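Local coordinates for anthrone oxidase-like protein (Streptomyces ambofaciens, PDB 5F9P), which probably acts as a monooxygenase, an oxygenase that cleaves a carbon-carbon bond in the oxidative ring-B opening of atypical angucycline biosynthesis, at residues T18-Q24 and S50-G56; T39-W43 and D68-R72; S92-M96 and A166-E170; E114-G118 and V223-R227; Q135-L139 and G171-I175. All coordinates share one frame; numbering follows the deposited sequence.

Contact 1 (T18-Q24 and S50-G56); sequences TDTPEKQ and SGVDSHG
A beta hairpin of the barrel, turning between strands 43-51 and 56-63, meets the first turn of helix 21-37, and Gln24 reaches from that turn into the hairpin loop. Its CG lies anti to the backbone N (chi1 178°) and the rest of the chain is extended, which carries the amide across to the loop. Both amide ends are used. Gln24 OE1 accepts from Gly56 N at 3.0 Å, with the donor well above the carbonyl plane. Gln24 NE2 donates to Gly51 O at 3.1 Å, nearly in the plane of the amide and on a lone pair of the acceptor, while a second approach to Ser50 OG is weak because of its angle. Gly51 N and Gly56 O are themselves paired, so the amide grips the hairpin where its strands part. The helix start is fixed separately by its N-cap, Thr20 OG1, which accepts from Lys23 N at 3.1 Å. At the edge of the His55 ring sits Gln24 OE1, and a water that donates to this oxygen also bonds His55 ND1. One face carries Thr20 C and Pro21, Pro21 CD making a CH-pi contact 4.0 Å from the His55 ring centroid.

Contact 2 (T39-W43 and D68-R72); sequences TYEGW and DLEKR
Tyr40 and Arg72 bury the largest areas here, followed closely by Asp68, and they join the loop after helix 21-37 to helix 66-74. The extended arm of Arg72 runs over one face of the Tyr40 ring. Arg72 CD stands 3.8 Å from the Tyr40 ring centroid and only 14° off the normal, a CH-pi contact. Having CG anti to the backbone N (chi1 160°), with the chain straight as far as NE, is what lays the aliphatic part across the ring. Beyond CD the guanidinium passes the phenol end, its plane turned 38° from that of the ring. Arg72 NH1 comes within 2.7 Å of Tyr40 OH, yet the angle is too poor for a hydrogen bond. Ile34 of helix 21-37 touches both side chains. Asp68 takes the other end of the contact, at the type II turn from Tyr40 to Trp43. Gly42 occupies the third position of this turn, and without a side chain there Asp68 OD2 can approach Gly42 CA to 3.6 Å, while Asp68 CB lies 3.3 Å from Glu41 O. One water donates to both Glu41 O (2.5 Å) and Asp68 O (2.8 Å), linking the backbones. Glu41 OE1 and Lys71 NZ, 3.9 Å apart, add only a long ion pair. The chemistry thus implies a junction held by carbon over an aromatic face, close fit at the glycine and a water bridge, with no direct hydrogen bond between the two segments; the salt-bridge partner of Asp68, Arg64, lies outside them.

Contact 3 (S92-M96 and A166-E170); sequences SIRLM and ARGLE
Over one face of the Arg167 guanidinium lies Leu95 CD1, 4.1 Å above the plane and displaced toward its rim; Tyr73 adds a cation-pi interaction from outside the two segments. Gly168 O approaches the Arg94 guanidinium obliquely and lies closer to the chain, 3.4 Å from Arg94 CG. Between these side chains the backbones form an antiparallel ladder. Leu95 and Arg167 are a hydrogen-bonded pair: Leu95 N donates to Arg167 O at 2.9 Å with an N-H...O angle of 168°, in the carbonyl plane, and Arg167 N returns a bond to Leu95 O of equal length. Met96 and Ala166 follow as the non-hydrogen-bonded pair. On the sheet face carrying Met96 and Ala166, Met96 CG packs 3.9 Å from Ala166 CB. With chi2 extended (168°), Met96, a selenomethionine, carries SE out to 3.8 Å from Leu169 CD1. This face also meets Val127 across the barrel, whereas Leu95 and Arg167 look toward helix 76-88. Strand 92-105 belongs to the first four barrel strands and 155-167 to the last four, so this ladder is one of the two seams closing an eight-stranded barrel, recalling the dimeric alpha-beta barrels but with both halves in a single chain.

Contact 4 (E114-G118 and V223-R227); sequences EIGPG and VVHTR
Pro117 rests on strand 217-228, its ring crossing Thr226 at about a right angle. Followed outward, CB of Pro117 lies 3.8 Å from Val223 O. Pro117 CG lies over the backbone at 3.9 Å from His225 N. CD then turns back toward Pro117 N and presses on the methyl of Thr226: Pro117 CD and Thr226 CG2 are 3.4 Å apart, tighter than ordinary van der Waals contact. That methyl sits between the backbone N and the carbonyl carbon of Thr226, because OG1 has the position anti to N (chi1 -168°) and is used elsewhere, in hydrogen bonds with Thr47 OG1 and Ser46 O. The root of the proline ring is covered from another direction by Val223, whose CG1 comes to 3.5 Å from Pro117 N and 3.6 Å from Gly116 C. Val224 and His225 both face Val48 in a classic beta bulge, so the strand carries its irregularity directly beside the proline. A water donates to Val223 O at 2.9 Å and weakly to Pro117 O. With no direct hydrogen bond between the segments, the chemistry implies that the loop leading to strand 122-130 is seated by shape: the proline fits over two aliphatic branches, while the polar ends nearby, Thr226 OG1 and His225 NE2, are bonded to Thr47 and Ser46 of strand 43-51 and to Asp36 of helix 21-37 respectively.

Contact 5 (Q135-L139 and G171-I175); sequences QDEAL and GAFVI
Helix segment 135-139 and strand segment 172-175 run almost parallel, their axes 8.9 Å apart at closest and 5° from each other in direction. Gln135 CA and Ala172 CA are 7.0 Å apart and Leu139 CA is equally far from Val174 CA, so one helical turn spans two strand residues. Gln135 and Leu139, one turn apart and joined by a backbone bond from Leu139 N to Gln135 O, both flank Val174. Val174 has the largest buried area of the contact and receives three neighbours. The Leu139 and Val174 side chains cross obliquely, Leu139 CD2 lying 3.5 Å from Val174 CG1; Gln135 CG slides past Val174 CG1 at 3.9 Å; and Ala138 CB meets the other branch, Val174 CG2, at 4.2 Å. In Val174 the methyl CG1 lies anti to the carbonyl carbon (chi1 -58°), which presents it to Leu139 and Gln135 together. Phe173, on the other face of the strand, instead packs against Met96. Helix 135-142 connects strands 122-130 and 155-167, the neighbours of strand 172-180 on its two sides, a beta-alpha-beta crossover as in ferredoxin-like halves. The chemistry implies that, where these segments meet, the contact rests largely on apolar contacts gathered on Val174.

From the N terminus, contact 1 opens first; contact 2 starts before it closes and ends after it, so the two cross while tying helix 21-37 and its following loop to the hairpin and to helix 66-74. Contact 3 begins only once both are closed and links strand 92-105 to strand 155-167. Contact 4 crosses it and joins the loop before strand 122-130 to the last strand, 217-228; contact 5 also crosses contact 3 and is nested within contact 4. Three junctions connect them: Ser50 packs on Val224 (contacts 1 and 4), Trp43 on Arg227 (2 and 4), and Phe173 on Ala166 (3 and 5). Contacts 3 and 4 lie on opposite sides of the chain's centre.

Contact 1 (T18-Q24 and S50-G56)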
# COMPACT_ATOMS: atom_id res chain seq x y z
N THR A 18 4.93 10.77 -9.46
CA THR A 18 5.53 12.03 -9.87
C THR A 18 6.63 11.78 -10.90
O THR A 18 6.95 10.63 -11.20
CB THR A 18 6.06 12.81 -8.65
OG1 THR A 18 6.37 14.16 -9.05
CG2 THR A 18 7.29 12.14 -8.07
N ASP A 19 7.22 12.85 -11.44
CA ASP A 19 8.14 12.68 -12.57
C ASP A 19 9.60 13.09 -12.34
O ASP A 19 10.41 12.98 -13.26
CB ASP A 19 7.58 13.34 -13.83
CG ASP A 19 7.35 14.83 -13.66
OD1 ASP A 19 7.66 15.38 -12.57
OD2 ASP A 19 6.87 15.46 -14.63
N THR A 20 9.94 13.57 -11.15
CA THR A 20 11.34 13.85 -10.82
C THR A 20 11.64 13.42 -9.40
O THR A 20 10.74 13.41 -8.55
CB THR A 20 11.72 15.36 -10.96
OG1 THR A 20 11.19 16.10 -9.85
CG2 THR A 20 11.20 15.94 -12.26
N PRO A 21 12.90 13.07 -9.13
CA PRO A 21 13.28 12.68 -7.77
C PRO A 21 13.17 13.86 -6.82
O PRO A 21 13.02 13.63 -5.63
CB PRO A 21 14.75 12.25 -7.92
CG PRO A 21 15.23 12.92 -9.17
CD PRO A 21 14.03 13.03 -10.07
N GLU A 22 13.23 15.09 -7.33
CA GLU A 22 13.10 16.27 -6.47
C GLU A 22 11.67 16.39 -5.95
O GLU A 22 11.45 16.72 -4.78
CB GLU A 22 13.49 17.55 -7.22
CG GLU A 22 14.99 17.69 -7.50
CD GLU A 22 15.43 16.91 -8.73
OE1 GLU A 22 14.56 16.37 -9.46
OE2 GLU A 22 16.66 16.86 -8.97
N LYS A 23 10.70 16.15 -6.83
CA LYS A 23 9.31 16.18 -6.42
C LYS A 23 8.99 15.02 -5.49
O LYS A 23 8.13 15.14 -4.62
CB LYS A 23 8.38 16.18 -7.63
CG LYS A 23 8.43 17.48 -8.46
CD LYS A 23 7.51 17.36 -9.66
CE LYS A 23 7.70 18.50 -10.65
NZ LYS A 23 6.92 18.19 -11.88
N GLN A 24 9.68 13.89 -5.65
CA GLN A 24 9.50 12.79 -4.72
C GLN A 24 9.96 13.18 -3.32
O GLN A 24 9.28 12.90 -2.33
CB GLN A 24 10.22 11.52 -5.17
CG GLN A 24 10.06 10.38 -4.15
CD GLN A 24 10.55 9.06 -4.67
OE1 GLN A 24 10.33 8.71 -5.83
NE2 GLN A 24 11.23 8.29 -3.81
N SER A 50 8.69 5.43 0.20
CA SER A 50 9.41 6.17 -0.83
C SER A 50 9.68 5.28 -2.05
O SER A 50 10.23 4.20 -1.90
CB SER A 50 10.75 6.66 -0.26
OG SER A 50 11.52 7.26 -1.27
N GLY A 51 9.28 5.72 -3.24
CA GLY A 51 9.36 4.88 -4.42
C GLY A 51 10.78 4.54 -4.86
O GLY A 51 11.66 5.40 -4.78
N VAL A 52 10.99 3.30 -5.30
CA VAL A 52 12.32 2.82 -5.74
C VAL A 52 12.38 2.60 -7.26
O VAL A 52 13.17 3.26 -7.95
CB VAL A 52 12.77 1.53 -4.99
CG1 VAL A 52 14.02 0.93 -5.62
CG2 VAL A 52 13.03 1.82 -3.52
N ASP A 53 11.55 1.71 -7.80
CA ASP A 53 11.51 1.48 -9.25
C ASP A 53 11.24 2.77 -10.02
O ASP A 53 11.94 3.08 -10.97
CB ASP A 53 10.46 0.41 -9.62
CG ASP A 53 10.99 -1.02 -9.48
OD1 ASP A 53 12.10 -1.22 -8.94
OD2 ASP A 53 10.26 -1.96 -9.90
N SER A 54 10.21 3.51 -9.63
CA SER A 54 9.86 4.75 -10.33
C SER A 54 9.44 5.80 -9.31
O SER A 54 9.15 5.45 -8.16
CB SER A 54 8.73 4.53 -11.34
OG SER A 54 7.61 3.96 -10.70
N HIS A 55 9.45 7.07 -9.71
CA HIS A 55 9.17 8.16 -8.78
C HIS A 55 7.74 8.14 -8.29
O HIS A 55 6.80 8.01 -9.08
CB HIS A 55 9.48 9.51 -9.41
CG HIS A 55 10.84 9.59 -10.02
ND1 HIS A 55 11.99 9.35 -9.30
CD2 HIS A 55 11.23 9.88 -11.29
CE1 HIS A 55 13.03 9.48 -10.10
NE2 HIS A 55 12.60 9.79 -11.31
N GLY A 56 7.57 8.27 -6.99
CA GLY A 56 6.26 8.39 -6.39
C GLY A 56 6.37 8.00 -4.94
O GLY A 56 7.45 7.64 -4.49
O HOH W 1 12.49 7.97 -7.23

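Contact 2 (T39-W43 and D68-R72)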
# COMPACT_ATOMS: atom_id res chain seq x y z
N THR A 39 -3.62 14.29 14.51
CA THR A 39 -4.38 14.06 15.74
C THR A 39 -5.88 13.79 15.45
O THR A 39 -6.71 13.86 16.35
CB THR A 39 -4.27 15.26 16.72
OG1 THR A 39 -4.79 16.44 16.10
CG2 THR A 39 -2.82 15.52 17.09
N TYR A 40 -6.21 13.49 14.21
CA TYR A 40 -7.60 13.24 13.82
C TYR A 40 -8.24 12.16 14.67
O TYR A 40 -7.64 11.11 14.92
CB TYR A 40 -7.69 12.77 12.36
CG TYR A 40 -6.86 13.58 11.41
CD1 TYR A 40 -7.29 14.83 10.97
CD2 TYR A 40 -5.64 13.10 10.96
CE1 TYR A 40 -6.52 15.57 10.10
CE2 TYR A 40 -4.88 13.82 10.08
CZ TYR A 40 -5.32 15.06 9.66
OH TYR A 40 -4.53 15.78 8.79
N GLU A 41 -9.48 12.41 15.08
CA GLU A 41 -10.24 11.37 15.75
C GLU A 41 -10.30 10.15 14.84
O GLU A 41 -10.60 10.27 13.65
CB GLU A 41 -11.65 11.86 16.09
CG GLU A 41 -12.48 10.87 16.91
CD GLU A 41 -13.87 11.39 17.27
OE1 GLU A 41 -14.33 12.37 16.63
OE2 GLU A 41 -14.49 10.83 18.20
N GLY A 42 -10.00 8.97 15.39
CA GLY A 42 -10.08 7.74 14.63
C GLY A 42 -8.82 7.38 13.86
O GLY A 42 -8.67 6.24 13.41
N TRP A 43 -7.91 8.33 13.68
CA TRP A 43 -6.66 8.05 12.97
C TRP A 43 -5.78 7.14 13.82
O TRP A 43 -5.50 7.44 14.98
CB TRP A 43 -5.91 9.35 12.63
CG TRP A 43 -4.54 9.08 12.06
CD1 TRP A 43 -4.24 8.63 10.81
CD2 TRP A 43 -3.29 9.23 12.74
NE1 TRP A 43 -2.88 8.51 10.67
CE2 TRP A 43 -2.27 8.87 11.84
CE3 TRP A 43 -2.93 9.64 14.03
CZ2 TRP A 43 -0.91 8.89 12.18
CZ3 TRP A 43 -1.58 9.68 14.37
CH2 TRP A 43 -0.59 9.30 13.45
N ASP A 68 -14.69 8.58 10.42
CA ASP A 68 -13.54 9.33 10.88
C ASP A 68 -12.73 9.89 9.71
O ASP A 68 -12.32 11.05 9.73
CB ASP A 68 -12.64 8.46 11.76
CG ASP A 68 -13.36 7.95 12.99
OD1 ASP A 68 -14.05 8.75 13.66
OD2 ASP A 68 -13.25 6.75 13.29
N LEU A 69 -12.48 9.06 8.71
CA LEU A 69 -11.75 9.51 7.52
C LEU A 69 -12.42 10.70 6.82
O LEU A 69 -11.74 11.64 6.39
CB LEU A 69 -11.63 8.37 6.51
CG LEU A 69 -11.01 8.77 5.17
CD1 LEU A 69 -9.55 9.15 5.39
CD2 LEU A 69 -11.15 7.64 4.13
N GLU A 70 -13.73 10.65 6.69
CA GLU A 70 -14.46 11.70 5.99
C GLU A 70 -14.34 13.04 6.72
O GLU A 70 -14.29 14.09 6.09
CB GLU A 70 -15.94 11.31 5.81
CG GLU A 70 -16.14 10.19 4.79
CD GLU A 70 -15.58 10.54 3.42
OE1 GLU A 70 -15.39 11.74 3.14
OE2 GLU A 70 -15.32 9.60 2.62
N LYS A 71 -14.31 12.98 8.05
CA LYS A 71 -14.11 14.18 8.86
C LYS A 71 -12.79 14.82 8.49
O LYS A 71 -12.69 16.04 8.40
CB LYS A 71 -14.12 13.81 10.35
CG LYS A 71 -14.51 14.94 11.29
CD LYS A 71 -15.05 14.36 12.61
CE LYS A 71 -16.27 13.47 12.36
NZ LYS A 71 -16.55 12.51 13.47
N ARG A 72 -11.76 14.00 8.27
CA ARG A 72 -10.49 14.55 7.82
C ARG A 72 -10.60 15.19 6.43
O ARG A 72 -10.07 16.28 6.19
CB ARG A 72 -9.41 13.47 7.81
CG ARG A 72 -8.25 13.85 6.91
CD ARG A 72 -7.11 12.91 7.13
NE ARG A 72 -6.08 13.06 6.12
CZ ARG A 72 -5.48 14.21 5.83
NH1 ARG A 72 -5.84 15.32 6.46
NH2 ARG A 72 -4.54 14.24 4.89
O HOH W 2 -11.56 12.01 12.20

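Contact 3 (S92-M96 and A166-E170)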
# COMPACT_ATOMS: atom_id res chain seq x y z
N SER A 92 -0.20 12.04 -10.63
CA SER A 92 -1.49 11.47 -10.25
C SER A 92 -1.62 11.28 -8.73
O SER A 92 -0.62 11.17 -8.01
CB SER A 92 -1.75 10.14 -10.95
OG SER A 92 -0.95 9.10 -10.40
N ILE A 93 -2.86 11.21 -8.28
CA ILE A 93 -3.20 11.00 -6.88
C ILE A 93 -4.35 10.00 -6.82
O ILE A 93 -5.38 10.19 -7.46
CB ILE A 93 -3.69 12.31 -6.25
CG1 ILE A 93 -2.55 13.33 -6.16
CG2 ILE A 93 -4.33 12.04 -4.88
CD1 ILE A 93 -3.05 14.75 -5.87
N ARG A 94 -4.16 8.94 -6.05
CA ARG A 94 -5.23 7.98 -5.81
C ARG A 94 -5.33 7.70 -4.32
O ARG A 94 -4.37 7.23 -3.70
CB ARG A 94 -4.99 6.67 -6.56
CG ARG A 94 -5.38 6.71 -8.04
CD ARG A 94 -4.18 6.56 -8.93
NE ARG A 94 -4.28 5.38 -9.78
CZ ARG A 94 -3.26 4.85 -10.45
NH1 ARG A 94 -2.04 5.38 -10.36
NH2 ARG A 94 -3.46 3.76 -11.20
N LEU A 95 -6.49 8.01 -3.74
CA LEU A 95 -6.71 7.80 -2.32
C LEU A 95 -7.70 6.67 -2.20
O LEU A 95 -8.90 6.84 -2.49
CB LEU A 95 -7.26 9.07 -1.65
CG LEU A 95 -6.64 10.42 -2.00
CD1 LEU A 95 -7.45 11.52 -1.30
CD2 LEU A 95 -5.17 10.52 -1.62
N MSE A 96 -7.21 5.52 -1.76
CA MSE A 96 -7.95 4.27 -1.89
C MSE A 96 -8.37 3.68 -0.55
O MSE A 96 -7.54 3.47 0.33
CB MSE A 96 -7.12 3.26 -2.67
CG MSE A 96 -6.91 3.63 -4.14
SE MSE A 96 -5.54 2.52 -4.96
CE MSE A 96 -3.99 3.22 -3.96
N ALA A 166 -12.74 4.78 -3.89
CA ALA A 166 -11.50 5.52 -4.08
C ALA A 166 -11.73 6.89 -4.67
O ALA A 166 -12.69 7.08 -5.40
CB ALA A 166 -10.55 4.72 -4.97
N ARG A 167 -10.85 7.83 -4.35
CA ARG A 167 -10.84 9.11 -5.04
C ARG A 167 -9.69 9.09 -6.03
O ARG A 167 -8.55 8.85 -5.66
CB ARG A 167 -10.68 10.26 -4.04
CG ARG A 167 -11.80 10.28 -2.99
CD ARG A 167 -11.54 11.27 -1.86
NE ARG A 167 -11.32 12.61 -2.39
CZ ARG A 167 -11.24 13.71 -1.65
NH1 ARG A 167 -11.38 13.63 -0.33
NH2 ARG A 167 -11.05 14.88 -2.23
N GLY A 168 -10.00 9.30 -7.31
CA GLY A 168 -8.98 9.31 -8.33
C GLY A 168 -8.86 7.97 -9.03
O GLY A 168 -8.00 7.78 -9.87
N LEU A 169 -9.73 7.04 -8.67
CA LEU A 169 -9.75 5.72 -9.31
C LEU A 169 -11.20 5.23 -9.32
O LEU A 169 -11.88 5.25 -8.29
CB LEU A 169 -8.85 4.74 -8.54
CG LEU A 169 -8.73 3.28 -8.98
CD1 LEU A 169 -7.81 2.51 -8.05
CD2 LEU A 169 -10.08 2.60 -9.02
N GLU A 170 -11.68 4.81 -10.48
CA GLU A 170 -13.04 4.31 -10.59
C GLU A 170 -13.09 2.83 -10.94
O GLU A 170 -12.15 2.29 -11.52
CB GLU A 170 -13.84 5.13 -11.61
CG GLU A 170 -14.68 6.23 -10.96
CD GLU A 170 -15.66 5.70 -9.90
OE1 GLU A 170 -15.86 4.46 -9.82
OE2 GLU A 170 -16.21 6.53 -9.14

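Contact 4 (E114-G118 and V223-R227)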
# COMPACT_ATOMS: atom_id res chain seq x y z
N GLU A 114 3.84 -6.81 10.07
CA GLU A 114 4.30 -5.55 10.64
C GLU A 114 4.99 -4.72 9.58
O GLU A 114 5.81 -5.22 8.82
CB GLU A 114 5.27 -5.80 11.79
CG GLU A 114 5.72 -4.51 12.44
CD GLU A 114 6.50 -4.73 13.74
OE1 GLU A 114 6.92 -5.89 14.01
OE2 GLU A 114 6.70 -3.74 14.48
N ILE A 115 4.66 -3.43 9.54
CA ILE A 115 5.32 -2.50 8.64
C ILE A 115 6.00 -1.38 9.43
O ILE A 115 5.49 -0.95 10.47
CB ILE A 115 4.33 -1.92 7.61
CG1 ILE A 115 3.20 -1.16 8.32
CG2 ILE A 115 3.78 -3.04 6.74
CD1 ILE A 115 2.35 -0.29 7.37
N GLY A 116 7.14 -0.91 8.95
CA GLY A 116 7.93 0.07 9.70
C GLY A 116 9.33 0.24 9.15
O GLY A 116 9.87 -0.68 8.52
N PRO A 117 9.94 1.41 9.37
CA PRO A 117 11.25 1.73 8.77
C PRO A 117 12.36 0.85 9.32
O PRO A 117 13.39 0.69 8.67
CB PRO A 117 11.49 3.19 9.18
CG PRO A 117 10.20 3.68 9.83
CD PRO A 117 9.43 2.48 10.26
N GLY A 118 12.14 0.27 10.50
CA GLY A 118 13.15 -0.55 11.15
C GLY A 118 13.33 -1.96 10.61
O GLY A 118 14.32 -2.63 10.91
N VAL A 223 10.25 1.76 3.17
CA VAL A 223 9.46 2.45 4.20
C VAL A 223 10.38 3.44 4.88
O VAL A 223 11.45 3.06 5.34
CB VAL A 223 8.88 1.49 5.25
CG1 VAL A 223 8.24 2.31 6.40
CG2 VAL A 223 7.86 0.55 4.62
N VAL A 224 9.97 4.70 4.95
CA VAL A 224 10.86 5.74 5.47
C VAL A 224 10.36 6.43 6.74
O VAL A 224 11.11 7.16 7.37
CB VAL A 224 11.20 6.82 4.39
CG1 VAL A 224 11.97 6.19 3.21
CG2 VAL A 224 9.93 7.52 3.91
N HIS A 225 9.10 6.21 7.11
CA HIS A 225 8.53 6.91 8.26
C HIS A 225 7.22 6.26 8.68
O HIS A 225 6.40 5.89 7.84
CB HIS A 225 8.31 8.40 7.91
CG HIS A 225 8.04 9.29 9.09
ND1 HIS A 225 9.04 9.77 9.90
CD2 HIS A 225 6.88 9.82 9.56
CE1 HIS A 225 8.51 10.54 10.84
NE2 HIS A 225 7.20 10.59 10.65
N THR A 226 7.06 6.09 9.98
CA THR A 226 5.80 5.59 10.54
C THR A 226 5.52 6.26 11.88
O THR A 226 6.46 6.56 12.64
CB THR A 226 5.84 4.07 10.76
OG1 THR A 226 4.52 3.59 11.04
CG2 THR A 226 6.73 3.73 11.94
N ARG A 227 4.24 6.47 12.16
CA ARG A 227 3.77 7.06 13.41
C ARG A 227 2.37 6.55 13.75
O ARG A 227 1.55 6.37 12.85
CB ARG A 227 3.74 8.59 13.29
CG ARG A 227 3.55 9.27 14.62
CD ARG A 227 3.49 10.80 14.56
NE ARG A 227 2.94 11.27 15.83
CZ ARG A 227 1.77 11.88 15.99
NH1 ARG A 227 1.03 12.20 14.95
NH2 ARG A 227 1.37 12.22 17.22
O HOH W 3 14.18 2.96 6.17

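Contact 5 (Q135-L139 and G171-I175)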
# COMPACT_ATOMS: atom_id res chain seq x y z
N GLN A 135 -13.92 -9.68 -9.35
CA GLN A 135 -13.22 -9.24 -8.15
C GLN A 135 -12.91 -10.35 -7.13
O GLN A 135 -11.77 -10.46 -6.65
CB GLN A 135 -13.95 -8.08 -7.46
CG GLN A 135 -13.13 -7.45 -6.34
CD GLN A 135 -13.80 -6.26 -5.68
OE1 GLN A 135 -13.22 -5.18 -5.59
NE2 GLN A 135 -15.01 -6.47 -5.19
N ASP A 136 -13.91 -11.17 -6.81
CA ASP A 136 -13.70 -12.23 -5.82
C ASP A 136 -12.69 -13.26 -6.32
O ASP A 136 -11.92 -13.82 -5.55
CB ASP A 136 -15.00 -12.94 -5.47
CG ASP A 136 -15.93 -12.08 -4.65
OD1 ASP A 136 -15.44 -11.19 -3.91
OD2 ASP A 136 -17.15 -12.29 -4.74
N GLU A 137 -12.71 -13.50 -7.62
CA GLU A 137 -11.76 -14.39 -8.23
C GLU A 137 -10.33 -13.86 -8.03
O GLU A 137 -9.43 -14.59 -7.63
CB GLU A 137 -12.09 -14.52 -9.72
CG GLU A 137 -11.03 -15.22 -10.56
CD GLU A 137 -10.98 -16.72 -10.32
OE1 GLU A 137 -11.70 -17.20 -9.42
OE2 GLU A 137 -10.23 -17.40 -11.05
N ALA A 138 -10.14 -12.58 -8.33
CA ALA A 138 -8.84 -11.93 -8.14
C ALA A 138 -8.35 -12.06 -6.70
O ALA A 138 -7.18 -12.35 -6.46
CB ALA A 138 -8.93 -10.46 -8.54
N LEU A 139 -9.24 -11.81 -5.75
CA LEU A 139 -8.89 -11.86 -4.34
C LEU A 139 -8.48 -13.27 -3.93
O LEU A 139 -7.51 -13.46 -3.20
CB LEU A 139 -10.08 -11.39 -3.49
CG LEU A 139 -10.43 -9.91 -3.57
CD1 LEU A 139 -11.75 -9.64 -2.85
CD2 LEU A 139 -9.30 -9.09 -2.94
N GLY A 171 -14.18 2.18 -10.57
CA GLY A 171 -14.36 0.77 -10.86
C GLY A 171 -13.82 -0.07 -9.72
O GLY A 171 -13.35 0.48 -8.71
N ALA A 172 -13.89 -1.38 -9.87
CA ALA A 172 -13.43 -2.30 -8.84
C ALA A 172 -11.91 -2.42 -8.88
O ALA A 172 -11.30 -2.30 -9.94
CB ALA A 172 -14.07 -3.66 -9.03
N PHE A 173 -11.30 -2.66 -7.73
CA PHE A 173 -9.86 -2.84 -7.69
C PHE A 173 -9.42 -3.69 -6.50
O PHE A 173 -10.13 -3.80 -5.50
CB PHE A 173 -9.14 -1.48 -7.69
CG PHE A 173 -9.37 -0.68 -6.45
CD1 PHE A 173 -10.51 0.09 -6.30
CD2 PHE A 173 -8.43 -0.70 -5.43
CE1 PHE A 173 -10.72 0.84 -5.14
CE2 PHE A 173 -8.63 0.04 -4.27
CZ PHE A 173 -9.78 0.81 -4.12
N VAL A 174 -8.26 -4.33 -6.62
CA VAL A 174 -7.68 -5.07 -5.51
C VAL A 174 -6.22 -4.73 -5.46
O VAL A 174 -5.67 -4.18 -6.42
CB VAL A 174 -7.84 -6.59 -5.64
CG1 VAL A 174 -9.30 -6.96 -5.75
CG2 VAL A 174 -7.06 -7.10 -6.84
N ILE A 175 -5.58 -5.03 -4.34
CA ILE A 175 -4.20 -4.60 -4.15
C ILE A 175 -3.39 -5.73 -3.59
O ILE A 175 -3.86 -6.49 -2.72
CB ILE A 175 -4.12 -3.39 -3.19
CG1 ILE A 175 -4.58 -2.13 -3.91
CG2 ILE A 175 -2.69 -3.23 -2.63
CD1 ILE A 175 -4.80 -0.94 -2.99